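Local coordinates for Aac(6')-Ih protein (Acinetobacter baumannii, PDB 4E8O) that probably transfers the acetyl group of acetyl coenzyme A to the 6'-amino group of aminoglycoside antibiotics, as a resistance enzyme of the GNAT superfamily, at residues Y87-Q92 against E157-F162; V96-G101 against A134-L139. All blocks are in the same frame, centred on the assembly; numbering follows the deposited sequence.

Interaction 1: Y87-Q92 against E157-F162; sequences YVNGTQ and ERVVYF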
loop_
_atom_site.group_PDB
_atom_site.type_symbol
_atom_site.label_atom_id
_atom_site.label_comp_id
_atom_site.label_asym_id
_atom_site.label_seq_id
_atom_site.Cartn_x
_atom_site.Cartn_y
_atom_site.Cartn_z
ATOM N N TYR B 87 -0.435 -5.848 -3.138
ATOM C CA TYR B 87 -1.186 -4.930 -3.999
ATOM C C TYR B 87 -0.932 -3.447 -3.728
ATOM O O TYR B 87 -1.165 -2.961 -2.617
ATOM C CB TYR B 87 -2.691 -5.202 -3.926
ATOM C CG TYR B 87 -3.482 -4.215 -4.751
ATOM C CD1 TYR B 87 -3.472 -4.283 -6.138
ATOM C CD2 TYR B 87 -4.213 -3.198 -4.149
ATOM C CE1 TYR B 87 -4.178 -3.377 -6.903
ATOM C CE2 TYR B 87 -4.923 -2.286 -4.908
ATOM C CZ TYR B 87 -4.899 -2.384 -6.281
ATOM O OH TYR B 87 -5.605 -1.481 -7.039
ATOM N N VAL B 88 -0.452 -2.734 -4.747
ATOM C CA VAL B 88 -0.319 -1.280 -4.664
ATOM C C VAL B 88 -1.467 -0.620 -5.419
ATOM O O VAL B 88 -1.716 -0.948 -6.585
ATOM C CB VAL B 88 1.022 -0.774 -5.249
ATOM C CG1 VAL B 88 1.068 0.744 -5.218
ATOM C CG2 VAL B 88 2.209 -1.345 -4.476
ATOM N N ASN B 89 -2.164 0.300 -4.753
ATOM C CA ASN B 89 -3.285 1.015 -5.364
ATOM C C ASN B 89 -2.967 1.604 -6.743
ATOM O O ASN B 89 -1.901 2.191 -6.951
ATOM C CB ASN B 89 -3.794 2.117 -4.426
ATOM C CG ASN B 89 -4.537 1.564 -3.221
ATOM O OD1 ASN B 89 -4.121 1.747 -2.077
ATOM N ND2 ASN B 89 -5.649 0.886 -3.475
ATOM N N GLY B 90 -3.888 1.424 -7.688
ATOM C CA GLY B 90 -3.733 1.989 -9.016
ATOM C C GLY B 90 -3.039 1.085 -10.019
ATOM O O GLY B 90 -3.000 1.404 -11.208
ATOM N N THR B 91 -2.496 -0.036 -9.547
ATOM C CA THR B 91 -1.750 -0.961 -10.402
ATOM C C THR B 91 -2.610 -2.152 -10.838
ATOM O O THR B 91 -3.657 -2.418 -10.243
ATOM C CB THR B 91 -0.460 -1.454 -9.696
ATOM O OG1 THR B 91 -0.797 -2.170 -8.500
ATOM C CG2 THR B 91 0.428 -0.275 -9.332
ATOM N N GLN B 92 -2.169 -2.858 -11.880
ATOM C CA GLN B 92 -2.896 -4.014 -12.404
ATOM C C GLN B 92 -1.979 -5.219 -12.545
ATOM O O GLN B 92 -2.378 -6.260 -13.070
ATOM C CB GLN B 92 -3.524 -3.697 -13.766
ATOM C CG GLN B 92 -4.908 -3.065 -13.694
ATOM C CD GLN B 92 -4.964 -1.711 -14.367
ATOM O OE1 GLN B 92 -5.364 -0.719 -13.756
ATOM N NE2 GLN B 92 -4.566 -1.661 -15.635
ATOM N N GLU B 157 -5.390 7.031 -8.401
ATOM C CA GLU B 157 -6.418 6.972 -7.371
ATOM C C GLU B 157 -6.138 7.962 -6.249
ATOM O O GLU B 157 -4.975 8.273 -5.954
ATOM C CB GLU B 157 -6.472 5.569 -6.749
ATOM C CG GLU B 157 -7.231 4.518 -7.542
ATOM C CD GLU B 157 -7.159 3.149 -6.884
ATOM O OE1 GLU B 157 -6.994 3.089 -5.644
ATOM O OE2 GLU B 157 -7.253 2.132 -7.605
ATOM N N ARG B 158 -7.211 8.431 -5.615
ATOM C CA ARG B 158 -7.109 9.194 -4.379
ATOM C C ARG B 158 -7.752 8.360 -3.271
ATOM O O ARG B 158 -8.863 7.841 -3.439
ATOM C CB ARG B 158 -7.781 10.562 -4.540
ATOM C CG ARG B 158 -7.264 11.307 -5.760
ATOM C CD ARG B 158 -7.497 12.805 -5.712
ATOM N NE ARG B 158 -6.654 13.464 -6.704
ATOM C CZ ARG B 158 -6.280 14.736 -6.652
ATOM N NH1 ARG B 158 -6.684 15.511 -5.654
ATOM N NH2 ARG B 158 -5.500 15.235 -7.600
ATOM N N VAL B 159 -7.042 8.222 -2.150
ATOM C CA VAL B 159 -7.363 7.217 -1.134
ATOM C C VAL B 159 -7.304 7.822 0.278
ATOM O O VAL B 159 -6.440 8.650 0.566
ATOM C CB VAL B 159 -6.354 6.041 -1.228
ATOM C CG1 VAL B 159 -6.577 5.034 -0.125
ATOM C CG2 VAL B 159 -6.440 5.354 -2.587
ATOM N N VAL B 160 -8.232 7.427 1.149
ATOM C CA VAL B 160 -8.164 7.791 2.565
ATOM C C VAL B 160 -7.802 6.538 3.358
ATOM O O VAL B 160 -8.437 5.497 3.186
ATOM C CB VAL B 160 -9.501 8.363 3.078
ATOM C CG1 VAL B 160 -9.401 8.730 4.553
ATOM C CG2 VAL B 160 -9.908 9.582 2.269
ATOM N N TYR B 161 -6.778 6.620 4.208
ATOM C CA TYR B 161 -6.371 5.466 5.013
ATOM C C TYR B 161 -6.947 5.539 6.419
ATOM O O TYR B 161 -7.126 6.628 6.976
ATOM C CB TYR B 161 -4.840 5.323 5.053
ATOM C CG TYR B 161 -4.276 4.590 3.851
ATOM C CD1 TYR B 161 -3.993 5.265 2.675
ATOM C CD2 TYR B 161 -4.042 3.223 3.892
ATOM C CE1 TYR B 161 -3.491 4.605 1.574
ATOM C CE2 TYR B 161 -3.538 2.549 2.793
ATOM C CZ TYR B 161 -3.267 3.250 1.640
ATOM O OH TYR B 161 -2.766 2.597 0.539
ATOM N N PHE B 162 -7.256 4.371 6.978
ATOM C CA PHE B 162 -7.789 4.270 8.329
ATOM C C PHE B 162 -6.992 3.217 9.073
ATOM O O PHE B 162 -6.272 2.424 8.458
ATOM C CB PHE B 162 -9.259 3.838 8.309
ATOM C CG PHE B 162 -10.171 4.795 7.595
ATOM C CD1 PHE B 162 -10.410 4.661 6.235
ATOM C CD2 PHE B 162 -10.805 5.818 8.287
ATOM C CE1 PHE B 162 -11.260 5.534 5.576
ATOM C CE2 PHE B 162 -11.651 6.701 7.631
ATOM C CZ PHE B 162 -11.878 6.556 6.275
#
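Asn89 reaches out from the loop 87-92 to meet Glu157, Val159 and Tyr161, three residues that follow one another at every second position of strand 157-162. Its CB lies 3.6 Å from OE1 of Glu157. One bond further out, the amide carbon CG comes within 4.3 Å of the methyl CG2 of Val159, at the outer limit of packing. The amide then divides: ND2 sits 3.4 Å from Glu157 OE1, the amide and carboxylate planes turned 57° apart, while OD1 approaches Tyr161 OH at 3.1 Å. That phenol oxygen also hydrogen-bonds Tyr161 OH of the second subunit, and ND2 has a weak hydrogen bond to Asp136 of that subunit, so Asn89 lies at the dimer interface, where residues 157-162 pair antiparallel with the other chain. Asn89 itself belongs to a type II beta turn from Val88 to Thr91, with Gly90 where positive phi favours glycine. Thr91 N bonding to Val88 O closes the turn. Glu157 leans over it with an extended chain, CG anti to its own carbonyl carbon (chi1 -80°), which carries OE2 to 3.4 Å from Gly90 N. Tyr87 OH accepts a weak hydrogen bond from the same nitrogen.

Interaction 2: V96-G101 against A134-L139; sequences VAFLEG and ASDAAL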
loop_
_atom_site.group_PDB
_atom_site.type_symbol
_atom_site.label_atom_id
_atom_site.label_comp_id
_atom_site.label_asym_id
_atom_site.label_seq_id
_atom_site.Cartn_x
_atom_site.Cartn_y
_atom_site.Cartn_z
ATOM N N VAL B 96 5.462 -4.735 -8.616
ATOM C CA VAL B 96 5.638 -3.420 -9.227
ATOM C C VAL B 96 6.788 -2.693 -8.536
ATOM O O VAL B 96 7.090 -2.967 -7.373
ATOM C CB VAL B 96 4.364 -2.541 -9.099
ATOM C CG1 VAL B 96 3.185 -3.175 -9.811
ATOM C CG2 VAL B 96 4.026 -2.291 -7.628
ATOM N N ALA B 97 7.427 -1.762 -9.240
ATOM C CA ALA B 97 8.424 -0.910 -8.600
ATOM C C ALA B 97 7.666 0.167 -7.844
ATOM O O ALA B 97 6.540 0.493 -8.207
ATOM C CB ALA B 97 9.339 -0.289 -9.628
ATOM N N PHE B 98 8.259 0.715 -6.790
ATOM C CA PHE B 98 7.582 1.769 -6.040
ATOM C C PHE B 98 8.571 2.835 -5.600
ATOM O O PHE B 98 9.631 2.512 -5.057
ATOM C CB PHE B 98 6.833 1.180 -4.837
ATOM C CG PHE B 98 5.970 2.178 -4.103
ATOM C CD1 PHE B 98 4.627 2.326 -4.422
ATOM C CD2 PHE B 98 6.498 2.949 -3.080
ATOM C CE1 PHE B 98 3.831 3.237 -3.743
ATOM C CE2 PHE B 98 5.711 3.862 -2.394
ATOM C CZ PHE B 98 4.375 4.007 -2.726
ATOM N N LEU B 99 8.227 4.099 -5.844
ATOM C CA LEU B 99 9.087 5.219 -5.469
ATOM C C LEU B 99 8.879 5.559 -4.002
ATOM O O LEU B 99 7.812 6.045 -3.616
ATOM C CB LEU B 99 8.791 6.450 -6.336
ATOM C CG LEU B 99 9.761 7.616 -6.155
ATOM C CD1 LEU B 99 11.143 7.187 -6.590
ATOM C CD2 LEU B 99 9.316 8.852 -6.927
ATOM N N GLU B 100 9.892 5.297 -3.182
ATOM C CA GLU B 100 9.774 5.543 -1.756
ATOM C C GLU B 100 10.101 6.991 -1.439
ATOM O O GLU B 100 9.483 7.591 -0.562
ATOM C CB GLU B 100 10.694 4.608 -0.972
ATOM C CG GLU B 100 10.455 3.128 -1.244
ATOM C CD GLU B 100 9.291 2.565 -0.460
ATOM O OE1 GLU B 100 8.728 3.292 0.382
ATOM O OE2 GLU B 100 8.937 1.384 -0.679
ATOM N N GLY B 101 11.068 7.554 -2.158
ATOM C CA GLY B 101 11.464 8.924 -1.913
ATOM C C GLY B 101 12.427 9.446 -2.952
ATOM O O GLY B 101 13.298 8.720 -3.435
ATOM N N ALA B 134 5.063 2.640 -9.590
ATOM C CA ALA B 134 4.064 3.417 -8.866
ATOM C C ALA B 134 4.721 4.286 -7.808
ATOM O O ALA B 134 5.900 4.124 -7.500
ATOM C CB ALA B 134 3.031 2.500 -8.227
ATOM N N SER B 135 3.943 5.209 -7.252
ATOM C CA SER B 135 4.421 6.124 -6.223
ATOM C C SER B 135 3.188 6.691 -5.547
ATOM O O SER B 135 2.061 6.386 -5.956
ATOM C CB SER B 135 5.252 7.242 -6.848
ATOM O OG SER B 135 5.801 8.110 -5.865
ATOM N N ASP B 136 3.383 7.495 -4.508
ATOM C CA ASP B 136 2.253 8.177 -3.886
ATOM C C ASP B 136 2.706 9.486 -3.256
ATOM O O ASP B 136 3.905 9.758 -3.169
ATOM C CB ASP B 136 1.538 7.275 -2.865
ATOM C CG ASP B 136 2.386 6.978 -1.638
ATOM O OD1 ASP B 136 3.575 7.362 -1.598
ATOM O OD2 ASP B 136 1.863 6.344 -0.702
ATOM N N ALA B 137 1.745 10.295 -2.829
ATOM C CA ALA B 137 2.045 11.585 -2.231
ATOM C C ALA B 137 0.884 11.977 -1.349
ATOM O O ALA B 137 -0.256 11.599 -1.623
ATOM C CB ALA B 137 2.242 12.621 -3.302
ATOM N N ALA B 138 1.163 12.742 -0.298
ATOM C CA ALA B 138 0.101 13.267 0.550
ATOM C C ALA B 138 -0.883 14.050 -0.312
ATOM O O ALA B 138 -0.476 14.704 -1.276
ATOM C CB ALA B 138 0.677 14.155 1.640
ATOM N N LEU B 139 -2.169 13.976 0.026
ATOM C CA LEU B 139 -3.207 14.645 -0.755
ATOM C C LEU B 139 -3.020 16.158 -0.748
ATOM O O LEU B 139 -3.376 16.835 -1.714
ATOM C CB LEU B 139 -4.599 14.272 -0.224
ATOM C CG LEU B 139 -5.839 14.951 -0.813
ATOM C CD1 LEU B 139 -5.974 14.684 -2.301
ATOM C CD2 LEU B 139 -7.091 14.482 -0.084
#
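Two backbone hydrogen bonds join Ala97, Leu99 and Ala134, and they set the parallel register of the strands. Ala134 N gives a practically straight bond to Ala97 O (3.0 Å, 179° at the hydrogen), though it comes in from above the carbonyl plane. From the same edge of the strand, Ala134 O accepts Leu99 N at 2.9 Å, this time in the carbonyl plane. The CA-H of Phe98 also points at Ala134 O, a contact of 3.2 Å. Phe98 and Ala134 therefore form a parallel bridge, and the two strand segments run 33° apart.

Apolar and ring contacts gather on the Phe98 side of the sheet. With CG anti to the backbone N (chi1 -173°), the ring extends toward strand 134-138: CD1 is 4.1 Å from Ala134 CB, and one face takes a CH-pi contact from Ser135 CA, offset toward the rim. Asp136 finishes the row, its OD1 3.6 Å from Phe98 CZ and its OD2, which also faces the second subunit, in plane at the ring edge. Arg84 adds a cation-pi contact to the same ring.

Among the polar side chains, Ser135 OG packs 3.5 Å from Leu99 CB while hydrogen-bonding His148 NE2.

Beyond the bridge, Glu100 and Gly101 both face Glu80 in a classic beta bulge. Strand 96-104, helix 113-127 and strand 132-138 make up a parallel beta-alpha-beta unit, the central crossover of the GNAT fold, whose splayed strands in this family commonly receive acetyl coenzyme A.

How the interactions relate
Interaction 2 is nested along the chain inside the loop that interaction 1 closes: 87-92 leads into 96-101, helix 113-127 carries the chain over to 134-139, and 157-162 comes last. Their centres lie 10 Å apart, with interaction 2 nearer the middle of the subunit. The loop 87-92 bridges them, Val88 packing on Val96 and Phe98 and Thr91 on Ala134. Arg158 also packs against Leu139. Both contacts border the second subunit, where 157-162 and 134-137 each pair antiparallel with a strand of that chain. The core sheet of the GNAT fold thus runs on into the dimer.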